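Side-chain contacts in citrate synthase (Metallosphaera sedula, PDB 6ABW), which probably catalyses the condensation of acetyl-CoA with oxaloacetate and water to give citrate and CoA in the tricarboxylic acid cycle: residues S29-D34 with L40-Y45; L189-D194 with A280-K285. All coordinates share one frame; numbering follows the deposited sequence.

Interaction 1 (S29-D34 with L40-Y45)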
# COMPACT_ATOMS: atom_id res chain seq x y z
N SER A 29 -12.63 -5.91 -18.97
CA SER A 29 -13.13 -5.33 -20.21
C SER A 29 -12.41 -4.06 -20.57
O SER A 29 -12.78 -3.38 -21.51
CB SER A 29 -14.65 -5.05 -20.11
OG SER A 29 -15.28 -6.27 -19.84
N LEU A 30 -11.31 -3.78 -19.90
CA LEU A 30 -10.63 -2.51 -20.03
C LEU A 30 -9.65 -2.49 -21.19
O LEU A 30 -9.70 -1.56 -22.02
CB LEU A 30 -9.87 -2.17 -18.72
CG LEU A 30 -10.76 -1.90 -17.48
CD1 LEU A 30 -9.88 -1.78 -16.21
CD2 LEU A 30 -11.65 -0.68 -17.66
N THR A 31 -8.72 -3.44 -21.19
CA THR A 31 -7.53 -3.33 -22.01
C THR A 31 -7.28 -4.66 -22.69
O THR A 31 -7.27 -5.71 -22.01
CB THR A 31 -6.29 -2.95 -21.14
OG1 THR A 31 -6.61 -1.74 -20.43
CG2 THR A 31 -5.18 -2.64 -21.94
N TYR A 32 -7.16 -4.58 -24.01
CA TYR A 32 -6.81 -5.76 -24.85
C TYR A 32 -5.40 -5.56 -25.42
O TYR A 32 -5.10 -4.52 -25.96
CB TYR A 32 -7.83 -5.88 -25.98
CG TYR A 32 -7.48 -6.92 -27.01
CD1 TYR A 32 -7.60 -8.27 -26.70
CD2 TYR A 32 -7.01 -6.54 -28.26
CE1 TYR A 32 -7.23 -9.24 -27.61
CE2 TYR A 32 -6.67 -7.53 -29.22
CZ TYR A 32 -6.82 -8.85 -28.87
OH TYR A 32 -6.47 -9.87 -29.73
N ILE A 33 -4.58 -6.59 -25.34
CA ILE A 33 -3.22 -6.54 -25.87
C ILE A 33 -3.01 -7.74 -26.76
O ILE A 33 -3.32 -8.85 -26.33
CB ILE A 33 -2.15 -6.54 -24.74
CG1 ILE A 33 -2.34 -5.34 -23.85
CG2 ILE A 33 -0.76 -6.47 -25.35
CD1 ILE A 33 -1.67 -5.47 -22.51
N ASP A 34 -2.55 -7.51 -27.99
CA ASP A 34 -2.09 -8.58 -28.88
C ASP A 34 -0.59 -8.41 -29.07
O ASP A 34 -0.15 -7.57 -29.80
CB ASP A 34 -2.88 -8.57 -30.19
CG ASP A 34 -2.40 -9.64 -31.23
OD1 ASP A 34 -1.43 -10.39 -30.99
OD2 ASP A 34 -3.00 -9.69 -32.33
N LEU A 40 -2.93 -2.60 -29.13
CA LEU A 40 -3.37 -2.18 -27.81
C LEU A 40 -4.71 -1.45 -28.00
O LEU A 40 -4.81 -0.49 -28.79
CB LEU A 40 -2.33 -1.22 -27.20
CG LEU A 40 -2.80 -0.68 -25.88
CD1 LEU A 40 -3.08 -1.69 -24.82
CD2 LEU A 40 -1.79 0.37 -25.40
N ARG A 41 -5.73 -1.94 -27.31
CA ARG A 41 -7.06 -1.30 -27.30
C ARG A 41 -7.54 -1.07 -25.90
O ARG A 41 -7.30 -1.88 -25.05
CB ARG A 41 -8.13 -2.15 -27.99
CG ARG A 41 -7.78 -2.41 -29.45
CD ARG A 41 -8.82 -3.26 -30.08
NE ARG A 41 -8.31 -3.71 -31.36
CZ ARG A 41 -8.48 -4.93 -31.84
NH1 ARG A 41 -7.94 -5.18 -33.04
NH2 ARG A 41 -9.21 -5.85 -31.21
N TYR A 42 -8.22 0.05 -25.70
CA TYR A 42 -8.97 0.31 -24.47
C TYR A 42 -10.47 0.19 -24.86
O TYR A 42 -10.94 0.98 -25.68
CB TYR A 42 -8.74 1.70 -23.94
CG TYR A 42 -7.32 2.04 -23.41
CD1 TYR A 42 -6.42 1.05 -23.00
CD2 TYR A 42 -6.90 3.33 -23.41
CE1 TYR A 42 -5.13 1.37 -22.54
CE2 TYR A 42 -5.62 3.69 -22.97
CZ TYR A 42 -4.73 2.72 -22.54
OH TYR A 42 -3.48 3.11 -22.05
N GLY A 43 -11.17 -0.76 -24.24
CA GLY A 43 -12.61 -0.88 -24.43
C GLY A 43 -12.99 -1.07 -25.92
O GLY A 43 -14.01 -0.55 -26.37
N GLY A 44 -12.10 -1.69 -26.66
CA GLY A 44 -12.26 -1.99 -28.10
C GLY A 44 -11.73 -0.95 -29.06
O GLY A 44 -11.68 -1.19 -30.30
N TYR A 45 -11.29 0.21 -28.53
CA TYR A 45 -10.82 1.26 -29.33
C TYR A 45 -9.26 1.23 -29.40
O TYR A 45 -8.60 1.17 -28.35
CB TYR A 45 -11.26 2.61 -28.78
CG TYR A 45 -12.74 2.82 -28.79
CD1 TYR A 45 -13.40 3.02 -30.01
CD2 TYR A 45 -13.48 2.84 -27.62
CE1 TYR A 45 -14.74 3.27 -30.05
CE2 TYR A 45 -14.85 3.12 -27.65
CZ TYR A 45 -15.47 3.30 -28.90
OH TYR A 45 -16.82 3.57 -28.97
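Tyr32 and Arg41 form an antiparallel hydrogen-bonded pair and exchange both backbone bonds: Tyr32 N reaches Arg41 O at 2.9 Å, and Arg41 N returns to Tyr32 O at 3.0 Å, both nearly straight. Their side chains leave the sheet on the same face and run alongside each other. The Tyr32 CG lies anti to the backbone N (chi1 172°), and the Arg41 chain, extended from CG to NE, carries its guanidinium next to the ring. The two planes are 20° apart, with Tyr32 CE2 over one guanidinium face, 3.6 Å from Arg41 NH2. A serine in place of Arg41 would probably leave the CE2 side of the Tyr32 ring without its flat neighbour and Asp46 without a weak, long ion-pair partner. On the other face of the hairpin, Leu40 CD1 meets both Thr31 CG2 (3.7 Å) and Ile33 CG1 (3.8 Å), while Thr31 OG1 lies 3.8 Å from Tyr42 CD1, the two side chains pointing the same way. Beyond the Thr31-Tyr42 pair, Gly43 N binds Leu30 O at 2.8 Å, bent to 144° at the hydrogen.

Further out, the polar ends of Thr31 and Tyr42 are bonded to Asp194 OD2 and Ile190 O. Tyr375 of the second subunit meets the Tyr32 ring, and Arg381 of that subunit bonds to Gly43 O. A type I' turn, Tyr42 to Tyr45, with positive phi at Gly43 and Gly44, carries the chain on from strand 39-42 to strand 45-46. The contact itself is the beta hairpin of strands 31-34 and 39-42, a small sheet element in a largely helical citrate synthase, set against the subunit interface.

Interaction 2 (L189-D194 with A280-K285)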
# COMPACT_ATOMS: atom_id res chain seq x y z
N LEU A 189 -0.90 11.02 -21.12
CA LEU A 189 -1.90 10.58 -20.16
C LEU A 189 -2.73 9.46 -20.67
O LEU A 189 -3.05 8.53 -19.93
CB LEU A 189 -2.84 11.68 -19.76
CG LEU A 189 -2.18 12.78 -18.98
CD1 LEU A 189 -3.02 14.03 -18.95
CD2 LEU A 189 -1.95 12.23 -17.57
N ILE A 190 -3.10 9.50 -21.94
CA ILE A 190 -3.84 8.35 -22.51
C ILE A 190 -2.94 7.11 -22.66
O ILE A 190 -3.35 5.98 -22.34
CB ILE A 190 -4.44 8.72 -23.90
CG1 ILE A 190 -5.55 9.80 -23.72
CG2 ILE A 190 -5.01 7.48 -24.58
CD1 ILE A 190 -5.92 10.49 -25.02
N LEU A 191 -1.71 7.35 -23.11
CA LEU A 191 -0.80 6.26 -23.47
C LEU A 191 -0.45 5.35 -22.30
O LEU A 191 -0.27 4.14 -22.45
CB LEU A 191 0.47 6.82 -24.14
CG LEU A 191 0.34 7.33 -25.59
CD1 LEU A 191 1.51 8.16 -26.09
CD2 LEU A 191 0.07 6.17 -26.55
N TYR A 192 -0.27 5.94 -21.12
CA TYR A 192 0.12 5.25 -19.93
C TYR A 192 -1.06 4.78 -19.03
O TYR A 192 -0.81 4.22 -17.95
CB TYR A 192 1.16 6.09 -19.16
CG TYR A 192 2.63 5.91 -19.47
CD1 TYR A 192 3.17 4.65 -19.81
CD2 TYR A 192 3.52 6.95 -19.31
CE1 TYR A 192 4.52 4.47 -19.96
CE2 TYR A 192 4.88 6.77 -19.48
CZ TYR A 192 5.38 5.51 -19.82
OH TYR A 192 6.76 5.31 -19.94
N ALA A 193 -2.33 4.95 -19.50
CA ALA A 193 -3.46 4.81 -18.62
C ALA A 193 -3.60 3.40 -18.08
O ALA A 193 -3.95 3.25 -16.92
CB ALA A 193 -4.76 5.29 -19.23
N ASP A 194 -3.41 2.35 -18.89
CA ASP A 194 -3.53 1.01 -18.40
C ASP A 194 -2.75 0.02 -19.26
O ASP A 194 -2.67 0.23 -20.47
CB ASP A 194 -5.00 0.50 -18.41
CG ASP A 194 -5.13 -0.77 -17.54
OD1 ASP A 194 -4.56 -0.82 -16.38
OD2 ASP A 194 -5.70 -1.78 -18.02
N ALA A 280 5.04 3.24 -28.33
CA ALA A 280 6.33 3.85 -28.56
C ALA A 280 6.27 4.71 -29.81
O ALA A 280 6.86 5.76 -29.81
CB ALA A 280 7.40 2.77 -28.74
N LYS A 281 5.58 4.28 -30.85
CA LYS A 281 5.47 5.07 -32.05
C LYS A 281 4.72 6.39 -31.82
O LYS A 281 4.99 7.44 -32.45
CB LYS A 281 4.70 4.25 -33.09
CG LYS A 281 5.46 3.02 -33.51
CD LYS A 281 4.72 2.21 -34.56
CE LYS A 281 3.54 1.47 -33.98
NZ LYS A 281 3.60 0.01 -34.28
N ILE A 282 3.77 6.35 -30.88
CA ILE A 282 2.99 7.54 -30.60
C ILE A 282 3.80 8.48 -29.74
O ILE A 282 3.85 9.71 -30.03
CB ILE A 282 1.63 7.17 -29.99
CG1 ILE A 282 0.90 6.24 -30.91
CG2 ILE A 282 0.83 8.44 -29.78
CD1 ILE A 282 -0.26 5.48 -30.33
N PHE A 283 4.43 7.97 -28.68
CA PHE A 283 5.35 8.87 -27.92
C PHE A 283 6.38 9.53 -28.88
O PHE A 283 6.67 10.74 -28.77
CB PHE A 283 6.07 8.12 -26.84
CG PHE A 283 5.32 8.02 -25.55
CD1 PHE A 283 5.07 9.15 -24.81
CD2 PHE A 283 4.86 6.82 -25.08
CE1 PHE A 283 4.37 9.10 -23.61
CE2 PHE A 283 4.17 6.75 -23.89
CZ PHE A 283 3.90 7.91 -23.15
N LYS A 284 6.90 8.74 -29.83
CA LYS A 284 7.88 9.32 -30.76
C LYS A 284 7.35 10.52 -31.55
O LYS A 284 8.01 11.56 -31.65
CB LYS A 284 8.40 8.26 -31.71
CG LYS A 284 9.53 8.83 -32.58
CD LYS A 284 10.09 7.81 -33.49
CE LYS A 284 11.17 8.47 -34.35
NZ LYS A 284 11.69 7.40 -35.26
N LYS A 285 6.16 10.36 -32.08
CA LYS A 285 5.48 11.38 -32.88
C LYS A 285 5.40 12.67 -32.10
O LYS A 285 5.76 13.74 -32.60
CB LYS A 285 4.10 10.88 -33.19
CG LYS A 285 3.15 11.81 -33.94
CD LYS A 285 1.80 11.07 -34.00
CE LYS A 285 0.95 11.38 -35.23
NZ LYS A 285 0.29 12.69 -35.03
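Leu191 and Phe283 carry the CH-pi part of this contact. Leu191 CD1 stands over the centre of the Phe283 ring, 3.6 Å from the centroid and 5° off the ring normal, so the methyl sits almost squarely over the face. The two side chains run antiparallel past one another, which brings Leu191 CB within 3.7 Å of Phe283 CE2 near the ring's far end. In Leu191, CG is anti to the carbonyl carbon (chi1 -74°), and this rotation sends the branched end across the ring.

The aliphatic part is made by the same leucine. Both of its methyls pack against Ile282: CD1 lies 3.8 Å from Ile282 CG2, and CD2 lies 3.9 Å from Ile282 CD1. Leu191 therefore packs against two consecutive residues of helix 278-292, one offering a ring face and the other a branched chain.

The aromatic part is an edge-to-face pair. Phe283 directs its edge at the face of Tyr192, with centroids 5.2 Å apart and planes at 54°. The leading atom is Phe283 CZ, which sits 4.0 Å from Tyr192 CE2 and is offset toward the rim of the tyrosine ring. Phe346 makes a further edge-to-face contact with Tyr192.

Polar bonding lies at the far end of Tyr192, whose OH is hydrogen-bonded to Asp325 OD1 and Ser328 OG. Asp325 is a predicted active-site residue, so Tyr192 would serve as a second-shell group that could help position its carboxylate. Tyr192 is also the first residue to leave helical geometry after helix 179-191. The arrangement is a buried, largely apolar contact between the C-terminal end of helix 179-191, with the residue after it, and helix 278-292, beside the probable active site of the citrate synthase fold.

The centre of interaction 1 lies about 17 Å from the centre of the chain and the contact is partly buried, while that of interaction 2 lies about 11 Å from it and the contact is wholly buried. Their chemistry follows this placement: the hairpin is held mainly by backbone hydrogen bonds and meets the second subunit, whereas the helix contact uses only apolar and aromatic side-chain packing and touches no other chain. They join different elements, yet the centres of interactions 1 and 2 are about 14 Å apart, and the polar ends of two hairpin side chains bridge them. Segment 189-194 thus faces the hairpin as well as helix 278-292.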